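Local coordinates for molybdenum cofactor carrier protein (Chlamydomonas reinhardtii, PDB 2IZ6) that probably binds the molybdenum cofactor and carries it within the cell, using a Rossmann-like fold that assembles as a tetramer, at residues K39-A42 and I47-T50; K63-K66 and T71-G74; V110-G115 and A166-L171; A122-A127 and V134-T139. All blocks are in the same frame, centred on the assembly; numbering follows the deposited sequence.

Contact 1. Residues K39-A42 and I47-T50; sequences KQIA and ILLT
The beta-alpha-beta unit formed by strand 15-19, helix 28-43 and strand 47-51 is closed here, where the last turn of the helix leans on the first residues of the strand that follows it. Ile41 is the one helix residue of this segment that reaches the strand, with its CA atom 6.9 Å from that of Leu48. Its two branches do different work. The longer one is stretched out, with CD1 anti to CA (chi2 164°), and ends on a methyl of Leu48: Ile41 CD1 lies 4.2 Å from Leu48 CD1. The short branch covers the strand backbone instead, Ile41 CG2 standing 4.2 Å from Ile47 O, a van der Waals contact and not a polar one. Leu48 offers its methyl with CG anti to the backbone N (chi1 172°). A beta-branched isoleucine suits this place because a single residue can cover both a neighbouring methyl and the peptide beside it. Around the pair, Ile16 and Val18 of strand 15-19 also pack on Ile41, while Leu48 touches Ala65 of helix 57-67. Ile47 turns its CB away from the helix; its side chain packs on Ile90 of a second subunit, so successive strand residues serve the interior of one chain and the interface with another. An aliphatic seam of this kind, a helix resting on a parallel strand after a short turn, is typical of the crossover units from which Rossmann-like sheets are built.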
loop_
_atom_site.group_PDB
_atom_site.type_symbol
_atom_site.label_atom_id
_atom_site.label_comp_id
_atom_site.label_asym_id
_atom_site.label_seq_id
_atom_site.Cartn_x
_atom_site.Cartn_y
_atom_site.Cartn_z
ATOM N N LYS A 39 -26.799 -13.639 -0.014
ATOM C CA LYS A 39 -27.611 -14.778 -0.593
ATOM C C LYS A 39 -27.862 -14.548 -2.037
ATOM O O LYS A 39 -27.609 -15.424 -2.821
ATOM C CB LYS A 39 -28.920 -14.975 0.232
ATOM C CG LYS A 39 -28.741 -15.530 1.534
ATOM C CD LYS A 39 -30.134 -16.003 2.015
ATOM C CE LYS A 39 -30.392 -15.733 3.460
ATOM N NZ LYS A 39 -31.912 -15.853 3.704
ATOM N N GLN A 40 -28.282 -13.347 -2.407
ATOM C CA GLN A 40 -28.730 -13.068 -3.756
ATOM C C GLN A 40 -27.571 -12.984 -4.637
ATOM O O GLN A 40 -27.627 -13.403 -5.796
ATOM C CB GLN A 40 -29.623 -11.828 -3.747
ATOM C CG GLN A 40 -30.904 -12.071 -2.973
ATOM C CD GLN A 40 -31.763 -13.238 -3.478
ATOM O OE1 GLN A 40 -31.768 -13.570 -4.695
ATOM N NE2 GLN A 40 -32.559 -13.818 -2.565
ATOM N N ILE A 41 -26.464 -12.432 -4.128
ATOM C CA ILE A 41 -25.267 -12.394 -4.945
ATOM C C ILE A 41 -24.857 -13.808 -5.341
ATOM O O ILE A 41 -24.518 -14.038 -6.487
ATOM C CB ILE A 41 -24.091 -11.601 -4.218
ATOM C CG1 ILE A 41 -24.441 -10.114 -4.191
ATOM C CG2 ILE A 41 -22.702 -11.966 -4.707
ATOM C CD1 ILE A 41 -23.606 -9.344 -3.199
ATOM N N ALA A 42 -24.752 -14.696 -4.412
ATOM C CA ALA A 42 -24.383 -16.088 -4.710
ATOM C C ALA A 42 -25.354 -16.816 -5.641
ATOM O O ALA A 42 -24.945 -17.548 -6.533
ATOM C CB ALA A 42 -24.237 -16.837 -3.510
ATOM N N ILE A 47 -19.329 -13.917 -7.497
ATOM C CA ILE A 47 -18.361 -14.015 -6.392
ATOM C C ILE A 47 -18.531 -12.794 -5.463
ATOM O O ILE A 47 -18.670 -11.695 -5.970
ATOM C CB ILE A 47 -16.924 -14.079 -6.901
ATOM C CG1 ILE A 47 -16.630 -15.318 -7.758
ATOM C CG2 ILE A 47 -15.943 -14.050 -5.749
ATOM C CD1 ILE A 47 -15.318 -15.265 -8.540
ATOM N N LEU A 48 -18.610 -13.035 -4.142
ATOM C CA LEU A 48 -18.625 -11.956 -3.169
ATOM C C LEU A 48 -17.208 -11.634 -2.738
ATOM O O LEU A 48 -16.504 -12.535 -2.304
ATOM C CB LEU A 48 -19.397 -12.416 -1.972
ATOM C CG LEU A 48 -19.410 -11.516 -0.699
ATOM C CD1 LEU A 48 -20.088 -10.206 -1.052
ATOM C CD2 LEU A 48 -20.112 -12.167 0.514
ATOM N N LEU A 49 -16.881 -10.347 -2.732
ATOM C CA LEU A 49 -15.604 -9.843 -2.264
ATOM C C LEU A 49 -15.920 -8.888 -1.151
ATOM O O LEU A 49 -16.673 -7.929 -1.350
ATOM C CB LEU A 49 -14.913 -9.082 -3.419
ATOM C CG LEU A 49 -13.599 -8.364 -3.113
ATOM C CD1 LEU A 49 -12.532 -9.292 -2.810
ATOM C CD2 LEU A 49 -13.090 -7.582 -4.355
ATOM N N THR A 50 -15.398 -9.129 0.067
ATOM C CA THR A 50 -15.660 -8.259 1.201
ATOM C C THR A 50 -14.554 -8.404 2.238
ATOM O O THR A 50 -13.583 -9.112 2.011
ATOM C CB THR A 50 -17.100 -8.498 1.780
ATOM O OG1 THR A 50 -17.480 -7.480 2.706
ATOM C CG2 THR A 50 -17.176 -9.813 2.450
#

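Contact 2. Residues K63-K66 and T71-G74; sequences KGAK and TTIG
Thr72 sets OG1 between its backbone N and carbonyl carbon (chi1 58°), a torsion that places CG2 opposite the carbonyl carbon and aims this methyl at helix 57-67. It meets Ala65 methyl to methyl, with Thr72 CG2 3.7 Å from Ala65 CB. Lys66 starts out extended (chi1 176°) but then folds back at chi2 (57°), which swings the far end of its chain toward the strand, and Lys66 CE comes 4.3 Å from Thr72 OG1. The contact closes the unit of strand 47-51, helix 57-67 and strand 72-76, the second beta-alpha-beta crossover of the Rossmann-like sheet. Alanine suits the helix face that lies on the sheet, since its one methyl lets the backbone approach closely; Leu48 of the adjoining strand touches it as well. Threonine serves two surroundings at once. Its methyl goes to the helix, whereas its buried hydroxyl donates to Ala87 O and accepts from Asp89 N, tying the strand to the loop that leads into strand 90-93. The Lys66 ammonium completes the same corner through a salt bridge from NZ to Asp89 OD2 and a hydrogen bond to Gly70 O.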
loop_
_atom_site.group_PDB
_atom_site.type_symbol
_atom_site.label_atom_id
_atom_site.label_comp_id
_atom_site.label_asym_id
_atom_site.label_seq_id
_atom_site.Cartn_x
_atom_site.Cartn_y
_atom_site.Cartn_z
ATOM N N LYS A 63 -21.724 -14.834 5.189
ATOM C CA LYS A 63 -22.512 -15.965 5.644
ATOM C C LYS A 63 -23.635 -16.274 4.699
ATOM O O LYS A 63 -23.979 -17.429 4.432
ATOM C CB LYS A 63 -23.092 -15.664 7.009
ATOM C CG LYS A 63 -22.068 -15.755 8.101
ATOM C CD LYS A 63 -22.757 -15.887 9.491
ATOM C CE LYS A 63 -23.436 -14.571 9.928
ATOM N NZ LYS A 63 -24.319 -14.728 11.117
ATOM N N GLY A 64 -24.268 -15.220 4.207
ATOM C CA GLY A 64 -25.342 -15.349 3.235
ATOM C C GLY A 64 -24.943 -15.979 1.915
ATOM O O GLY A 64 -25.597 -16.886 1.413
ATOM N N ALA A 65 -23.816 -15.517 1.373
ATOM C CA ALA A 65 -23.306 -16.055 0.122
ATOM C C ALA A 65 -22.924 -17.517 0.286
ATOM O O ALA A 65 -23.197 -18.342 -0.590
ATOM C CB ALA A 65 -22.074 -15.265 -0.268
ATOM N N LYS A 66 -22.339 -17.847 1.456
ATOM C CA LYS A 66 -21.857 -19.239 1.653
ATOM C C LYS A 66 -23.063 -20.148 1.775
ATOM O O LYS A 66 -23.103 -21.259 1.202
ATOM C CB LYS A 66 -20.948 -19.307 2.877
ATOM C CG LYS A 66 -20.394 -20.707 3.334
ATOM C CD LYS A 66 -19.591 -21.480 2.281
ATOM C CE LYS A 66 -18.757 -20.631 1.371
ATOM N NZ LYS A 66 -18.526 -21.410 0.103
ATOM N N THR A 71 -19.144 -18.452 -3.836
ATOM C CA THR A 71 -17.747 -18.404 -3.557
ATOM C C THR A 71 -17.501 -17.019 -2.915
ATOM O O THR A 71 -18.022 -15.997 -3.348
ATOM C CB THR A 71 -16.908 -18.431 -4.829
ATOM O OG1 THR A 71 -16.983 -19.727 -5.432
ATOM C CG2 THR A 71 -15.443 -18.141 -4.558
ATOM N N THR A 72 -16.695 -17.004 -1.845
ATOM C CA THR A 72 -16.412 -15.822 -1.119
ATOM C C THR A 72 -14.911 -15.536 -1.001
ATOM O O THR A 72 -14.073 -16.425 -0.741
ATOM C CB THR A 72 -16.941 -15.931 0.309
ATOM O OG1 THR A 72 -16.369 -17.051 0.979
ATOM C CG2 THR A 72 -18.487 -16.032 0.390
ATOM N N ILE A 73 -14.625 -14.266 -1.088
ATOM C CA ILE A 73 -13.264 -13.744 -0.968
ATOM C C ILE A 73 -13.287 -12.771 0.170
ATOM O O ILE A 73 -14.034 -11.775 0.149
ATOM C CB ILE A 73 -12.733 -13.069 -2.257
ATOM C CG1 ILE A 73 -12.755 -13.988 -3.485
ATOM C CG2 ILE A 73 -11.309 -12.515 -1.985
ATOM C CD1 ILE A 73 -12.584 -13.232 -4.772
ATOM N N GLY A 74 -12.476 -13.030 1.199
ATOM C CA GLY A 74 -12.424 -12.182 2.353
ATOM C C GLY A 74 -11.044 -11.610 2.470
ATOM O O GLY A 74 -10.062 -12.353 2.503
#

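Contact 3. Residues V110-G115 and A166-L171; sequences VLVAVG and AAVKQL
Val110 projects from strand 110-114 toward helix 161-173 and receives two helix side chains in different attitudes. Leu171 crosses it at about a right angle and spans both of its methyls: Leu171 CD1 is 4.0 Å from Val110 CG1, and Leu171 CB is 4.1 Å from Val110 CG2. Val168 comes to Val110 on a slant, CG2 to CG1 at 4.1 Å. The same methyl, Val168 CG2, also meets Val112 CG2 at 3.9 Å, those two side chains standing nearly perpendicular. Its position opposite the carbonyl carbon, with CG1 taking the place anti to the backbone N (chi1 176°), lets it serve both strand valines. Short branched residues fit the near-antiparallel run of the two axes, 9.7 Å apart at 169°. Trimming Val110 to an alanine would probably open a gap beneath Leu171 CD1 and Val168 CG2, giving the leucine tip freedom to turn. Beyond the pair, Val168 leans on Ile16 of strand 15-19, Ala167 touches Val135 of strand 134-137 and Leu171 reaches Pro133, so the C-terminal helix runs along strand 110-114 and reaches both neighbouring strands, on the face away from helix 118-129.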
loop_
_atom_site.group_PDB
_atom_site.type_symbol
_atom_site.label_atom_id
_atom_site.label_comp_id
_atom_site.label_asym_id
_atom_site.label_seq_id
_atom_site.Cartn_x
_atom_site.Cartn_y
_atom_site.Cartn_z
ATOM N N VAL A 110 -18.883 -4.151 -9.526
ATOM C CA VAL A 110 -19.775 -3.206 -8.834
ATOM C C VAL A 110 -19.532 -3.313 -7.396
ATOM O O VAL A 110 -19.326 -4.388 -6.866
ATOM C CB VAL A 110 -21.282 -3.549 -9.061
ATOM C CG1 VAL A 110 -22.201 -2.407 -8.509
ATOM C CG2 VAL A 110 -21.541 -3.733 -10.494
ATOM N N LEU A 111 -19.539 -2.165 -6.701
ATOM C CA LEU A 111 -19.393 -2.104 -5.226
ATOM C C LEU A 111 -20.734 -1.730 -4.582
ATOM O O LEU A 111 -21.389 -0.780 -5.022
ATOM C CB LEU A 111 -18.293 -1.066 -4.843
ATOM C CG LEU A 111 -17.965 -0.842 -3.366
ATOM C CD1 LEU A 111 -17.426 -2.143 -2.777
ATOM C CD2 LEU A 111 -16.980 0.269 -3.146
ATOM N N VAL A 112 -21.193 -2.498 -3.590
ATOM C CA VAL A 112 -22.395 -2.186 -2.876
ATOM C C VAL A 112 -22.040 -1.850 -1.447
ATOM O O VAL A 112 -21.351 -2.612 -0.750
ATOM C CB VAL A 112 -23.351 -3.416 -2.842
ATOM C CG1 VAL A 112 -24.641 -3.081 -2.206
ATOM C CG2 VAL A 112 -23.685 -3.918 -4.236
ATOM N N ALA A 113 -22.462 -0.654 -1.014
ATOM C CA ALA A 113 -22.333 -0.212 0.362
ATOM C C ALA A 113 -23.680 -0.485 1.053
ATOM O O ALA A 113 -24.737 -0.057 0.566
ATOM C CB ALA A 113 -22.017 1.263 0.418
ATOM N N VAL A 114 -23.618 -1.167 2.182
ATOM C CA VAL A 114 -24.783 -1.389 3.020
ATOM C C VAL A 114 -24.499 -0.579 4.298
ATOM O O VAL A 114 -23.615 -0.936 5.070
ATOM C CB VAL A 114 -24.954 -2.901 3.396
ATOM C CG1 VAL A 114 -26.160 -3.088 4.216
ATOM C CG2 VAL A 114 -25.019 -3.721 2.179
ATOM N N GLY A 115 -25.172 0.536 4.445
ATOM C CA GLY A 115 -24.865 1.480 5.522
ATOM C C GLY A 115 -23.579 2.246 5.244
ATOM O O GLY A 115 -22.996 2.175 4.139
ATOM N N ALA A 166 -31.096 -5.758 -8.619
ATOM C CA ALA A 166 -31.498 -5.332 -9.947
ATOM C C ALA A 166 -30.535 -4.348 -10.516
ATOM O O ALA A 166 -30.235 -4.430 -11.710
ATOM C CB ALA A 166 -32.926 -4.731 -9.885
ATOM N N ALA A 167 -30.031 -3.407 -9.703
ATOM C CA ALA A 167 -29.026 -2.413 -10.177
ATOM C C ALA A 167 -27.733 -3.110 -10.617
ATOM O O ALA A 167 -27.200 -2.850 -11.703
ATOM C CB ALA A 167 -28.759 -1.371 -9.125
ATOM N N VAL A 168 -27.259 -4.031 -9.784
ATOM C CA VAL A 168 -26.082 -4.789 -10.097
ATOM C C VAL A 168 -26.293 -5.570 -11.429
ATOM O O VAL A 168 -25.454 -5.591 -12.282
ATOM C CB VAL A 168 -25.678 -5.740 -8.972
ATOM C CG1 VAL A 168 -24.461 -6.617 -9.388
ATOM C CG2 VAL A 168 -25.319 -4.960 -7.677
ATOM N N LYS A 169 -27.398 -6.279 -11.522
ATOM C CA LYS A 169 -27.652 -7.110 -12.679
ATOM C C LYS A 169 -27.646 -6.264 -13.948
ATOM O O LYS A 169 -27.067 -6.661 -14.965
ATOM C CB LYS A 169 -29.008 -7.849 -12.492
ATOM C CG LYS A 169 -29.307 -8.960 -13.414
ATOM C CD LYS A 169 -30.607 -9.739 -12.951
ATOM C CE LYS A 169 -31.124 -10.666 -14.005
ATOM N NZ LYS A 169 -32.398 -11.316 -13.442
ATOM N N GLN A 170 -28.238 -5.072 -13.916
ATOM C CA GLN A 170 -28.331 -4.192 -15.102
ATOM C C GLN A 170 -26.937 -3.688 -15.507
ATOM O O GLN A 170 -26.561 -3.640 -16.683
ATOM C CB GLN A 170 -29.229 -2.996 -14.743
ATOM C CG GLN A 170 -29.479 -1.957 -15.814
ATOM C CD GLN A 170 -30.428 -0.828 -15.302
ATOM O OE1 GLN A 170 -30.831 -0.826 -14.110
ATOM N NE2 GLN A 170 -30.816 0.088 -16.194
ATOM N N LEU A 171 -26.169 -3.281 -14.520
ATOM C CA LEU A 171 -24.782 -2.884 -14.688
ATOM C C LEU A 171 -23.983 -3.999 -15.339
ATOM O O LEU A 171 -23.286 -3.795 -16.380
ATOM C CB LEU A 171 -24.189 -2.420 -13.362
ATOM C CG LEU A 171 -24.783 -1.103 -12.862
ATOM C CD1 LEU A 171 -24.498 -0.931 -11.412
ATOM C CD2 LEU A 171 -24.281 0.126 -13.637
#

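Contact 4. Residues A122-A127 and V134-T139; sequences AEVALA and VVLLGT
The bond from Leu126 N to Ala122 O, at 2.9 Å, is the shortest polar link within these segments; with the next one, Ala127 N to Glu123 O at 3.0 Å, it fixes the turn of helix 118-129 that brings Val124 and Ala127 to the same side, facing Val134. The helix belongs to the beta-alpha-beta unit of strand 110-114, helix 118-129 and strand 134-137, in the second half of the Rossmann-like fold. The axes of helix 122-127 and strand 134-137 approach to 9.7 Å, their directions 150° apart, and between them lies an all-aliphatic layer. Val134 is modelled in two conformers; in the one described it meets the helix with both methyls. Val134 CG1 lies 3.9 Å from Val124 CG1, the two valines meeting at a slant. Val124, with CG1 anti to its backbone N (chi1 167°), also sends that methyl toward Leu136, whose CB starts off to one side but whose CD2 ends 4.4 Å from Val124 CG1. This one methyl thus bridges Val134 and Leu136, and Phe147 of helix 141-150 covers both Val124 and Leu136. The other faces of the helix have different tasks: Ala122, Ala125 and Leu126 pack on a third subunit, the small Ala122 meeting Leu126 of that subunit and Leu126 meeting its Ala122, and buried Glu123 is paired with Arg100 in a salt bridge. The single short methyl of Ala127 makes the shortest contact between the segments in this conformer of Val134, Ala127 CB standing 3.6 Å from Val134 CG2.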
loop_
_atom_site.group_PDB
_atom_site.type_symbol
_atom_site.label_atom_id
_atom_site.label_comp_id
_atom_site.label_asym_id
_atom_site.label_seq_id
_atom_site.Cartn_x
_atom_site.Cartn_y
_atom_site.Cartn_z
ATOM N N ALA A 122 -14.716 6.138 2.428
ATOM C CA ALA A 122 -13.470 6.227 1.666
ATOM C C ALA A 122 -13.481 5.269 0.507
ATOM O O ALA A 122 -13.096 5.538 -0.619
ATOM C CB ALA A 122 -12.261 5.974 2.531
ATOM N N GLU A 123 -13.906 4.060 0.745
ATOM C CA GLU A 123 -13.917 3.082 -0.309
ATOM C C GLU A 123 -14.890 3.408 -1.440
ATOM O O GLU A 123 -14.625 3.141 -2.629
ATOM C CB GLU A 123 -14.160 1.656 0.232
ATOM C CG GLU A 123 -13.076 1.082 1.078
ATOM C CD GLU A 123 -11.629 1.219 0.524
ATOM O OE1 GLU A 123 -10.777 1.619 1.349
ATOM O OE2 GLU A 123 -11.383 0.952 -0.674
ATOM N N VAL A 124 -16.035 3.949 -1.091
ATOM C CA VAL A 124 -17.021 4.363 -2.091
ATOM C C VAL A 124 -16.388 5.504 -2.961
ATOM O O VAL A 124 -16.424 5.543 -4.195
ATOM C CB VAL A 124 -18.336 4.846 -1.474
ATOM C CG1 VAL A 124 -19.205 5.552 -2.482
ATOM C CG2 VAL A 124 -19.028 3.660 -0.847
ATOM N N ALA A 125 -15.771 6.471 -2.270
ATOM C CA ALA A 125 -15.151 7.602 -2.960
ATOM C C ALA A 125 -14.034 7.136 -3.855
ATOM O O ALA A 125 -13.914 7.597 -5.035
ATOM C CB ALA A 125 -14.635 8.575 -1.986
ATOM N N LEU A 126 -13.230 6.158 -3.402
ATOM C CA LEU A 126 -12.156 5.616 -4.261
ATOM C C LEU A 126 -12.720 4.818 -5.458
ATOM O O LEU A 126 -12.067 4.766 -6.533
ATOM C CB LEU A 126 -11.134 4.856 -3.453
ATOM C CG LEU A 126 -10.344 5.748 -2.508
ATOM C CD1 LEU A 126 -9.363 5.010 -1.568
ATOM C CD2 LEU A 126 -9.556 6.805 -3.274
ATOM N N ALA A 127 -13.803 4.113 -5.314
ATOM C CA ALA A 127 -14.499 3.430 -6.398
ATOM C C ALA A 127 -14.918 4.448 -7.415
ATOM O O ALA A 127 -14.719 4.258 -8.591
ATOM C CB ALA A 127 -15.696 2.651 -5.902
ATOM N N VAL A 134 -21.249 2.346 -8.099
ATOM C CA VAL A 134 -21.526 2.033 -6.710
ATOM C C VAL A 134 -23.051 2.005 -6.409
ATOM O O VAL A 134 -23.820 2.873 -6.849
ATOM C CB VAL A 134 -20.805 3.044 -5.761
ATOM C CG1 VAL A 134 -21.112 2.721 -4.292
ATOM C CG2 VAL A 134 -19.289 3.063 -5.934
ATOM N N VAL A 135 -23.453 1.007 -5.665
ATOM C CA VAL A 135 -24.814 0.887 -5.165
ATOM C C VAL A 135 -24.938 1.165 -3.656
ATOM O O VAL A 135 -24.197 0.573 -2.889
ATOM C CB VAL A 135 -25.425 -0.494 -5.503
ATOM C CG1 VAL A 135 -26.851 -0.583 -5.027
ATOM C CG2 VAL A 135 -25.412 -0.769 -6.981
ATOM N N LEU A 136 -25.732 2.174 -3.283
ATOM C CA LEU A 136 -25.878 2.574 -1.905
ATOM C C LEU A 136 -27.178 2.045 -1.361
ATOM O O LEU A 136 -28.251 2.487 -1.772
ATOM C CB LEU A 136 -25.851 4.105 -1.821
ATOM C CG LEU A 136 -24.607 4.822 -2.343
ATOM C CD1 LEU A 136 -24.770 6.367 -2.137
ATOM C CD2 LEU A 136 -23.347 4.310 -1.698
ATOM N N LEU A 137 -27.071 1.163 -0.366
ATOM C CA LEU A 137 -28.229 0.499 0.272
ATOM C C LEU A 137 -28.195 0.825 1.769
ATOM O O LEU A 137 -27.216 0.588 2.449
ATOM C CB LEU A 137 -28.204 -1.009 0.046
ATOM C CG LEU A 137 -29.288 -1.846 0.780
ATOM C CD1 LEU A 137 -30.632 -1.427 0.262
ATOM C CD2 LEU A 137 -29.010 -3.367 0.549
ATOM N N GLY A 138 -29.276 1.387 2.242
ATOM C CA GLY A 138 -29.427 1.688 3.680
ATOM C C GLY A 138 -28.507 2.762 4.198
ATOM O O GLY A 138 -28.135 2.759 5.382
ATOM N N THR A 139 -28.102 3.675 3.309
ATOM C CA THR A 139 -27.288 4.843 3.678
ATOM C C THR A 139 -28.263 6.026 3.925
ATOM O O THR A 139 -29.345 6.060 3.416
ATOM C CB THR A 139 -26.155 5.158 2.640
ATOM O OG1 THR A 139 -26.664 5.719 1.415
ATOM C CG2 THR A 139 -25.346 3.886 2.303
#

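Overall arrangement
All four contacts rest on one parallel sheet with strand order 4-3-2-1-5-6-7. Contacts 1 and 2 follow one another along the chain, their centres about 6 Å apart, and are joined by backbone bonds between neighbouring strands 47-51 and 72-76, such as Ile73 N to Leu48 O at 2.8 Å. Contact 4 is nested inside the long loop closed by contact 3; these centres lie about 9 Å apart, and strands 110-114 and 134-137 are likewise adjacent. The centres of contacts 2 and 4 are farthest apart, about 20 Å, on opposite sides of the chain's centre. Helices 28-43, 57-67 and 161-173 cover one sheet face and helix 118-129 the other, giving the carrier its three-layered, Rossmann-like core.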